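Long-range contacts in rhamnose ABC transporter, rhamnose-binding protein (Actinomyces odontolyticus ATCC 17982, PDB 5BQ3), which probably binds a sugar, most likely rhamnose, and hands it to the membrane components of an ABC transporter: residues 137-148 against 242-250; 151-162 against 186-197. All coordinates share one frame; numbering follows the deposited sequence.

In the fold
Both contacts belong to one parallel sheet of the periplasmic-binding-protein fold, yet they illustrate different ways of building it. Interaction 1 is largely buried and lays helix 134-149 on an edge strand, 244-247, joining helix and strand through side-chain packing. Interaction 2 forms the opposite edge of the sheet, where strands 153-159 and 187-194 pair through backbone hydrogen bonds; its ends are more exposed and bind water. Strand 218-221 lies between the two. The same helix ties the contacts together: Val145, which packs on Thr246 in interaction 1, also meets Val155 of interaction 2, while Leu142 and Ser146 touch Ile187. Their centres are about 11 Å apart.

Interaction 1: 137-148 against 242-250; sequences VAITMLDMVSDQ and KVFLTGLGL
A buried helix-on-sheet contact, in which Val137, Met141, Met144, Val145 and Gln148 of helix 134-149 lie along 244-248, covers an outer strand of the parallel sheet in this periplasmic-binding-protein domain. Helix 137-148 and strand 244-247 run nearly antiparallel, at 166°, their axes 8.2 Å apart at the closest point. At one end Val137 CG1 meets both methyls of Leu248, the side chains crossing at about a right angle. The selenium of Met141, a selenomethionine, sits 4.0 Å from Leu248 CG and as near to Gly247 CA. In the middle, with OG1 anti to the backbone N (chi1 -172°), Thr246 divides its branches: CG2 touches Val145 CG2 at 3.6 Å, while OG1 lies beside the selenomethionine Met144. At the other end Gln148 CB stands over the Phe244 ring, 4.2 Å from its centroid, in a CH-pi contact. The Gln148 amide, turned 68° from the ring plane, brings NE2 within 3.5 Å of Phe244 CD1. Replacing Phe244 with alanine would probably leave Gln148 without its aromatic platform and its amide freer to turn. Carbon and selenium surfaces carry most of the contact, with the Gln148 amide laid against Phe244 and Thr246; the buried Thr246 hydroxyl is satisfied by Glu265 O of a neighbouring loop.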
loop_
_atom_site.group_PDB
_atom_site.type_symbol
_atom_site.label_atom_id
_atom_site.label_comp_id
_atom_site.label_asym_id
_atom_site.label_seq_id
_atom_site.Cartn_x
_atom_site.Cartn_y
_atom_site.Cartn_z
ATOM N N VAL A 137 7.246 0.330 7.288
ATOM C CA VAL A 137 6.934 -1.031 6.818
ATOM C C VAL A 137 7.999 -1.991 7.374
ATOM O O VAL A 137 7.657 -3.031 7.938
ATOM C CB VAL A 137 6.831 -1.112 5.267
ATOM C CG1 VAL A 137 6.601 -2.548 4.792
ATOM C CG2 VAL A 137 5.733 -0.202 4.743
ATOM N N ALA A 138 9.279 -1.596 7.252
ATOM C CA ALA A 138 10.448 -2.330 7.712
ATOM C C ALA A 138 10.437 -2.530 9.221
ATOM O O ALA A 138 10.791 -3.612 9.688
ATOM C CB ALA A 138 11.701 -1.590 7.299
ATOM N N ILE A 139 10.024 -1.490 9.982
ATOM C CA ILE A 139 9.945 -1.500 11.448
ATOM C C ILE A 139 8.852 -2.486 11.882
ATOM O O ILE A 139 9.117 -3.337 12.734
ATOM C CB ILE A 139 9.738 -0.057 12.006
ATOM C CG1 ILE A 139 11.067 0.726 11.961
ATOM C CG2 ILE A 139 9.161 -0.064 13.433
ATOM C CD1 ILE A 139 10.950 2.257 11.994
ATOM N N THR A 140 7.655 -2.402 11.259
ATOM C CA THR A 140 6.496 -3.264 11.529
ATOM C C THR A 140 6.890 -4.730 11.365
ATOM O O THR A 140 6.626 -5.523 12.267
ATOM C CB THR A 140 5.316 -2.875 10.619
ATOM O OG1 THR A 140 5.025 -1.491 10.814
ATOM C CG2 THR A 140 4.058 -3.709 10.882
HETATM N N MSE A 141 7.563 -5.070 10.247
HETATM C CA MSE A 141 8.027 -6.420 9.938
HETATM C C MSE A 141 9.063 -6.918 10.950
HETATM O O MSE A 141 8.899 -8.025 11.462
HETATM C CB MSE A 141 8.573 -6.486 8.520
HETATM C CG MSE A 141 7.462 -6.342 7.492
HETATM SE SE MSE A 141 7.950 -6.970 5.759
HETATM C CE MSE A 141 9.232 -5.529 5.256
ATOM N N LEU A 142 10.074 -6.089 11.298
ATOM C CA LEU A 142 11.083 -6.438 12.306
ATOM C C LEU A 142 10.451 -6.643 13.684
ATOM O O LEU A 142 10.899 -7.516 14.421
ATOM C CB LEU A 142 12.167 -5.362 12.402
ATOM C CG LEU A 142 13.200 -5.317 11.289
ATOM C CD1 LEU A 142 13.895 -3.983 11.284
ATOM C CD2 LEU A 142 14.210 -6.444 11.418
ATOM N N ASP A 143 9.409 -5.849 14.024
ATOM C CA ASP A 143 8.674 -5.945 15.292
ATOM C C ASP A 143 7.939 -7.280 15.400
ATOM O O ASP A 143 7.961 -7.885 16.464
ATOM C CB ASP A 143 7.674 -4.785 15.442
ATOM C CG ASP A 143 8.208 -3.531 16.116
ATOM O OD1 ASP A 143 9.444 -3.401 16.239
ATOM O OD2 ASP A 143 7.387 -2.673 16.506
HETATM N N MSE A 144 7.294 -7.730 14.301
HETATM C CA MSE A 144 6.558 -8.999 14.217
HETATM C C MSE A 144 7.523 -10.183 14.273
HETATM O O MSE A 144 7.223 -11.172 14.941
HETATM C CB MSE A 144 5.708 -9.063 12.935
HETATM C CG MSE A 144 4.590 -8.013 12.896
HETATM SE SE MSE A 144 3.361 -8.180 11.396
HETATM C CE MSE A 144 4.584 -7.947 9.917
ATOM N N VAL A 145 8.692 -10.071 13.596
ATOM C CA VAL A 145 9.734 -11.105 13.577
ATOM C C VAL A 145 10.265 -11.296 14.989
ATOM O O VAL A 145 10.142 -12.390 15.531
ATOM C CB VAL A 145 10.878 -10.791 12.576
ATOM C CG1 VAL A 145 12.002 -11.812 12.678
ATOM C CG2 VAL A 145 10.360 -10.737 11.156
ATOM N N SER A 146 10.819 -10.216 15.581
ATOM C CA SER A 146 11.402 -10.167 16.924
ATOM C C SER A 146 10.445 -10.721 17.981
ATOM O O SER A 146 10.870 -11.506 18.829
ATOM C CB SER A 146 11.799 -8.736 17.276
ATOM O OG SER A 146 12.613 -8.700 18.435
ATOM N N ASP A 147 9.153 -10.352 17.895
ATOM C CA ASP A 147 8.097 -10.792 18.807
ATOM C C ASP A 147 7.837 -12.308 18.682
ATOM O O ASP A 147 7.680 -12.979 19.704
ATOM C CB ASP A 147 6.803 -9.995 18.537
ATOM C CG ASP A 147 5.598 -10.379 19.372
ATOM O OD1 ASP A 147 5.703 -10.346 20.623
ATOM O OD2 ASP A 147 4.534 -10.666 18.779
ATOM N N GLN A 148 7.809 -12.838 17.440
ATOM C CA GLN A 148 7.533 -14.245 17.164
ATOM C C GLN A 148 8.733 -15.157 17.460
ATOM O O GLN A 148 8.526 -16.218 18.054
ATOM C CB GLN A 148 7.056 -14.430 15.720
ATOM C CG GLN A 148 5.576 -14.087 15.531
ATOM C CD GLN A 148 5.155 -13.994 14.083
ATOM O OE1 GLN A 148 4.738 -12.936 13.608
ATOM N NE2 GLN A 148 5.219 -15.105 13.358
ATOM N N LYS A 242 6.598 -24.649 13.664
ATOM C CA LYS A 242 8.000 -24.616 14.092
ATOM C C LYS A 242 8.725 -23.404 13.478
ATOM O O LYS A 242 9.384 -22.658 14.207
ATOM C CB LYS A 242 8.713 -25.930 13.728
ATOM C CG LYS A 242 8.221 -27.135 14.527
ATOM C CD LYS A 242 8.876 -28.424 14.061
ATOM C CE LYS A 242 8.407 -29.610 14.864
ATOM N NZ LYS A 242 9.048 -30.871 14.408
ATOM N N VAL A 243 8.591 -23.209 12.149
ATOM C CA VAL A 243 9.180 -22.079 11.428
ATOM C C VAL A 243 8.076 -21.030 11.251
ATOM O O VAL A 243 7.048 -21.313 10.629
ATOM C CB VAL A 243 9.845 -22.493 10.080
ATOM C CG1 VAL A 243 10.342 -21.277 9.299
ATOM C CG2 VAL A 243 10.987 -23.480 10.303
ATOM N N PHE A 244 8.282 -19.839 11.835
ATOM C CA PHE A 244 7.333 -18.727 11.778
ATOM C C PHE A 244 7.356 -18.038 10.418
ATOM O O PHE A 244 8.403 -17.962 9.782
ATOM C CB PHE A 244 7.632 -17.700 12.885
ATOM C CG PHE A 244 7.391 -18.202 14.286
ATOM C CD1 PHE A 244 6.146 -18.059 14.889
ATOM C CD2 PHE A 244 8.413 -18.801 15.013
ATOM C CE1 PHE A 244 5.922 -18.529 16.188
ATOM C CE2 PHE A 244 8.189 -19.271 16.310
ATOM C CZ PHE A 244 6.944 -19.130 16.888
ATOM N N LEU A 245 6.202 -17.535 9.972
ATOM C CA LEU A 245 6.109 -16.825 8.706
ATOM C C LEU A 245 5.347 -15.525 8.895
ATOM O O LEU A 245 4.218 -15.513 9.383
ATOM C CB LEU A 245 5.481 -17.683 7.589
ATOM C CG LEU A 245 5.231 -16.973 6.246
ATOM C CD1 LEU A 245 6.528 -16.629 5.529
ATOM C CD2 LEU A 245 4.352 -17.788 5.365
ATOM N N THR A 246 5.984 -14.433 8.486
ATOM C CA THR A 246 5.425 -13.091 8.551
ATOM C C THR A 246 5.876 -12.310 7.303
ATOM O O THR A 246 6.641 -12.822 6.479
ATOM C CB THR A 246 5.792 -12.419 9.892
ATOM O OG1 THR A 246 5.073 -11.195 10.010
ATOM C CG2 THR A 246 7.280 -12.175 10.057
ATOM N N GLY A 247 5.359 -11.099 7.167
ATOM C CA GLY A 247 5.662 -10.218 6.050
ATOM C C GLY A 247 4.454 -9.405 5.664
ATOM O O GLY A 247 3.713 -8.941 6.536
ATOM N N LEU A 248 4.241 -9.244 4.352
ATOM C CA LEU A 248 3.117 -8.484 3.810
ATOM C C LEU A 248 2.221 -9.398 2.990
ATOM O O LEU A 248 2.684 -9.973 2.011
ATOM C CB LEU A 248 3.611 -7.286 2.975
ATOM C CG LEU A 248 4.624 -6.350 3.645
ATOM C CD1 LEU A 248 5.345 -5.538 2.621
ATOM C CD2 LEU A 248 3.964 -5.432 4.660
ATOM N N GLY A 249 0.964 -9.540 3.410
ATOM C CA GLY A 249 -0.007 -10.408 2.747
ATOM C C GLY A 249 -1.427 -9.886 2.636
ATOM O O GLY A 249 -1.745 -8.812 3.153
ATOM N N LEU A 250 -2.295 -10.674 1.964
ATOM C CA LEU A 250 -3.709 -10.368 1.737
ATOM C C LEU A 250 -4.615 -11.178 2.676
ATOM O O LEU A 250 -4.490 -12.402 2.707
ATOM C CB LEU A 250 -4.101 -10.632 0.270
ATOM C CG LEU A 250 -3.485 -9.718 -0.797
ATOM C CD1 LEU A 250 -3.770 -10.248 -2.186
ATOM C CD2 LEU A 250 -3.984 -8.276 -0.668
#

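Interaction 2: 151-162 against 186-197; sequences GSGKVAILSATA and GIEIVAKVYGDD
Strands 153-159 and 187-194 pair in parallel as the two strands of a beta-alpha-beta crossover, connected through helix 165-180. Backbone bonding proceeds in the usual staggered fashion: Val155 N donates to Glu188 O at 2.8 Å, nearly straight at 177°, and Val155 O receives Val190 N. One extra residue on 187-194 then makes a beta bulge near Val190, after which Ile157 N turns to Ala191 O and Ile157 O receives Val193 N. Ser159 continues the ladder, its N bonded to Val193 O and its O to Gly195 N.

Apolar packing occupies both faces. On the one covered in part by helices 134-149 and 165-180, Val155 CG2 meets Ile187 CG2 at 3.8 Å, and the CD1 atoms of Ile157 and Ile189 touch. On the other, Ala156 CB touches Ala191 CB and Leu158 lies against Val193, with helix 199-212 beyond. Among charged groups, Lys154 and Glu188 extend side by side, but Lys154 NZ stays 4.8 Å from Glu188 OE1 and forms its salt bridge with Asp215.

With CG anti to its carbonyl carbon (chi1 -58°), Tyr194 carries its ring to the loop at Ala162, whose CA stands over one face, 3.9 Å from the ring centroid.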
loop_
_atom_site.group_PDB
_atom_site.type_symbol
_atom_site.label_atom_id
_atom_site.label_comp_id
_atom_site.label_asym_id
_atom_site.label_seq_id
_atom_site.Cartn_x
_atom_site.Cartn_y
_atom_site.Cartn_z
ATOM N N GLY A 151 13.016 -12.514 20.330
ATOM C CA GLY A 151 14.119 -11.569 20.479
ATOM C C GLY A 151 15.368 -11.851 19.669
ATOM O O GLY A 151 16.114 -10.921 19.349
ATOM N N SER A 152 15.623 -13.136 19.356
ATOM C CA SER A 152 16.789 -13.606 18.603
ATOM C C SER A 152 16.477 -14.897 17.836
ATOM O O SER A 152 15.570 -15.640 18.218
ATOM C CB SER A 152 17.973 -13.834 19.541
ATOM O OG SER A 152 17.692 -14.838 20.503
ATOM N N GLY A 153 17.239 -15.141 16.768
ATOM C CA GLY A 153 17.100 -16.316 15.916
ATOM C C GLY A 153 17.531 -16.091 14.481
ATOM O O GLY A 153 17.766 -14.952 14.069
ATOM N N LYS A 154 17.630 -17.190 13.708
ATOM C CA LYS A 154 18.027 -17.180 12.297
ATOM C C LYS A 154 16.798 -16.918 11.424
ATOM O O LYS A 154 15.828 -17.676 11.471
ATOM C CB LYS A 154 18.728 -18.493 11.913
ATOM C CG LYS A 154 20.078 -18.674 12.592
ATOM C CD LYS A 154 20.840 -19.871 12.066
ATOM C CE LYS A 154 22.233 -19.914 12.635
ATOM N NZ LYS A 154 23.041 -21.007 12.038
ATOM N N VAL A 155 16.831 -15.815 10.656
ATOM C CA VAL A 155 15.724 -15.358 9.809
ATOM C C VAL A 155 16.159 -15.305 8.326
ATOM O O VAL A 155 17.297 -14.951 8.033
ATOM C CB VAL A 155 15.212 -13.974 10.316
ATOM C CG1 VAL A 155 14.057 -13.444 9.473
ATOM C CG2 VAL A 155 14.806 -14.039 11.784
ATOM N N ALA A 156 15.245 -15.664 7.405
ATOM C CA ALA A 156 15.469 -15.638 5.958
ATOM C C ALA A 156 14.450 -14.725 5.274
ATOM O O ALA A 156 13.297 -14.678 5.693
ATOM C CB ALA A 156 15.381 -17.043 5.386
ATOM N N ILE A 157 14.872 -13.995 4.228
ATOM C CA ILE A 157 13.987 -13.087 3.495
ATOM C C ILE A 157 13.646 -13.689 2.120
ATOM O O ILE A 157 14.547 -14.038 1.359
ATOM C CB ILE A 157 14.585 -11.647 3.382
ATOM C CG1 ILE A 157 14.829 -11.028 4.787
ATOM C CG2 ILE A 157 13.685 -10.728 2.525
ATOM C CD1 ILE A 157 15.800 -9.853 4.833
ATOM N N LEU A 158 12.337 -13.820 1.826
ATOM C CA LEU A 158 11.805 -14.296 0.551
ATOM C C LEU A 158 11.096 -13.112 -0.107
ATOM O O LEU A 158 9.920 -12.849 0.162
ATOM C CB LEU A 158 10.871 -15.514 0.730
ATOM C CG LEU A 158 10.567 -16.324 -0.547
ATOM C CD1 LEU A 158 10.629 -17.796 -0.282
ATOM C CD2 LEU A 158 9.212 -15.970 -1.120
ATOM N N SER A 159 11.847 -12.367 -0.930
ATOM C CA SER A 159 11.379 -11.162 -1.609
ATOM C C SER A 159 10.747 -11.467 -2.984
ATOM O O SER A 159 10.611 -12.636 -3.361
ATOM C CB SER A 159 12.545 -10.194 -1.772
ATOM O OG SER A 159 12.090 -8.903 -2.133
ATOM N N ALA A 160 10.349 -10.407 -3.721
ATOM C CA ALA A 160 9.767 -10.483 -5.064
ATOM C C ALA A 160 10.905 -10.650 -6.092
ATOM O O ALA A 160 11.673 -11.602 -5.965
ATOM C CB ALA A 160 8.949 -9.230 -5.337
ATOM N N THR A 161 11.032 -9.753 -7.094
ATOM C CA THR A 161 12.145 -9.802 -8.051
ATOM C C THR A 161 13.380 -9.192 -7.386
ATOM O O THR A 161 13.248 -8.429 -6.425
ATOM C CB THR A 161 11.819 -9.084 -9.372
ATOM O OG1 THR A 161 11.279 -7.791 -9.102
ATOM C CG2 THR A 161 10.888 -9.873 -10.264
ATOM N N ALA A 162 14.573 -9.514 -7.905
ATOM C CA ALA A 162 15.844 -9.002 -7.392
ATOM C C ALA A 162 15.970 -7.473 -7.538
ATOM O O ALA A 162 16.612 -6.834 -6.704
ATOM C CB ALA A 162 16.996 -9.685 -8.105
ATOM N N GLY A 186 19.444 -9.028 17.762
ATOM C CA GLY A 186 19.292 -10.471 17.912
ATOM C C GLY A 186 18.869 -11.176 16.638
ATOM O O GLY A 186 19.143 -12.367 16.475
ATOM N N ILE A 187 18.193 -10.445 15.724
ATOM C CA ILE A 187 17.723 -10.961 14.433
ATOM C C ILE A 187 18.933 -11.145 13.509
ATOM O O ILE A 187 19.629 -10.174 13.195
ATOM C CB ILE A 187 16.626 -10.046 13.795
ATOM C CG1 ILE A 187 15.390 -9.912 14.716
ATOM C CG2 ILE A 187 16.224 -10.549 12.392
ATOM C CD1 ILE A 187 14.537 -8.673 14.491
ATOM N N GLU A 188 19.180 -12.391 13.084
ATOM C CA GLU A 188 20.285 -12.717 12.188
ATOM C C GLU A 188 19.745 -13.149 10.825
ATOM O O GLU A 188 19.145 -14.220 10.714
ATOM C CB GLU A 188 21.179 -13.812 12.803
ATOM C CG GLU A 188 22.457 -14.079 12.016
ATOM C CD GLU A 188 23.051 -15.475 12.113
ATOM O OE1 GLU A 188 22.510 -16.317 12.866
ATOM O OE2 GLU A 188 24.064 -15.726 11.422
ATOM N N ILE A 189 19.949 -12.309 9.791
ATOM C CA ILE A 189 19.539 -12.633 8.421
ATOM C C ILE A 189 20.559 -13.644 7.888
ATOM O O ILE A 189 21.763 -13.377 7.915
ATOM C CB ILE A 189 19.365 -11.384 7.505
ATOM C CG1 ILE A 189 18.396 -10.329 8.118
ATOM C CG2 ILE A 189 18.959 -11.770 6.068
ATOM C CD1 ILE A 189 16.918 -10.780 8.446
ATOM N N VAL A 190 20.081 -14.829 7.490
ATOM C CA VAL A 190 20.938 -15.925 7.024
ATOM C C VAL A 190 20.744 -16.203 5.516
ATOM O O VAL A 190 21.558 -16.913 4.928
ATOM C CB VAL A 190 20.755 -17.220 7.871
ATOM C CG1 VAL A 190 21.120 -16.984 9.333
ATOM C CG2 VAL A 190 19.343 -17.784 7.749
ATOM N N ALA A 191 19.674 -15.662 4.903
ATOM C CA ALA A 191 19.377 -15.855 3.483
ATOM C C ALA A 191 18.497 -14.742 2.912
ATOM O O ALA A 191 17.675 -14.164 3.628
ATOM C CB ALA A 191 18.700 -17.200 3.262
ATOM N N LYS A 192 18.669 -14.465 1.606
ATOM C CA LYS A 192 17.913 -13.490 0.821
ATOM C C LYS A 192 17.595 -14.111 -0.541
ATOM O O LYS A 192 18.424 -14.069 -1.457
ATOM C CB LYS A 192 18.681 -12.164 0.675
ATOM C CG LYS A 192 18.602 -11.255 1.897
ATOM C CD LYS A 192 18.566 -9.777 1.507
ATOM C CE LYS A 192 19.930 -9.170 1.327
ATOM N NZ LYS A 192 19.844 -7.806 0.745
ATOM N N VAL A 193 16.413 -14.742 -0.650
ATOM C CA VAL A 193 15.960 -15.415 -1.874
ATOM C C VAL A 193 14.886 -14.577 -2.582
ATOM O O VAL A 193 14.244 -13.735 -1.953
ATOM C CB VAL A 193 15.486 -16.871 -1.638
ATOM C CG1 VAL A 193 16.658 -17.778 -1.280
ATOM C CG2 VAL A 193 14.382 -16.949 -0.585
ATOM N N TYR A 194 14.702 -14.810 -3.896
ATOM C CA TYR A 194 13.761 -14.048 -4.711
ATOM C C TYR A 194 12.764 -14.960 -5.438
ATOM O O TYR A 194 13.156 -15.820 -6.232
ATOM C CB TYR A 194 14.527 -13.151 -5.702
ATOM C CG TYR A 194 15.475 -12.191 -5.011
ATOM C CD1 TYR A 194 15.003 -11.032 -4.401
ATOM C CD2 TYR A 194 16.837 -12.464 -4.926
ATOM C CE1 TYR A 194 15.864 -10.163 -3.732
ATOM C CE2 TYR A 194 17.709 -11.603 -4.261
ATOM C CZ TYR A 194 17.217 -10.451 -3.667
ATOM O OH TYR A 194 18.068 -9.591 -3.013
ATOM N N GLY A 195 11.484 -14.755 -5.134
ATOM C CA GLY A 195 10.367 -15.504 -5.704
ATOM C C GLY A 195 9.811 -14.925 -6.991
ATOM O O GLY A 195 8.931 -15.529 -7.610
ATOM N N ASP A 196 10.314 -13.733 -7.388
ATOM C CA ASP A 196 9.981 -12.978 -8.602
ATOM C C ASP A 196 8.463 -12.705 -8.770
ATOM O O ASP A 196 7.991 -12.595 -9.904
ATOM C CB ASP A 196 10.552 -13.685 -9.855
ATOM C CG ASP A 196 12.064 -13.848 -9.861
ATOM O OD1 ASP A 196 12.767 -12.926 -9.384
ATOM O OD2 ASP A 196 12.545 -14.879 -10.373
ATOM N N ASP A 197 7.721 -12.547 -7.641
ATOM C CA ASP A 197 6.264 -12.308 -7.571
ATOM C C ASP A 197 5.472 -13.405 -8.326
ATOM O O ASP A 197 4.390 -13.146 -8.869
ATOM C CB ASP A 197 5.882 -10.900 -8.080
ATOM C CG ASP A 197 5.847 -9.810 -7.025
ATOM O OD1 ASP A 197 5.353 -10.078 -5.904
ATOM O OD2 ASP A 197 6.258 -8.671 -7.336
HETATM O O HOH W 1 17.827 -8.604 20.502
HETATM O O HOH W 2 8.632 -7.860 -8.409
HETATM O O HOH W 3 14.891 -11.405 -10.189
#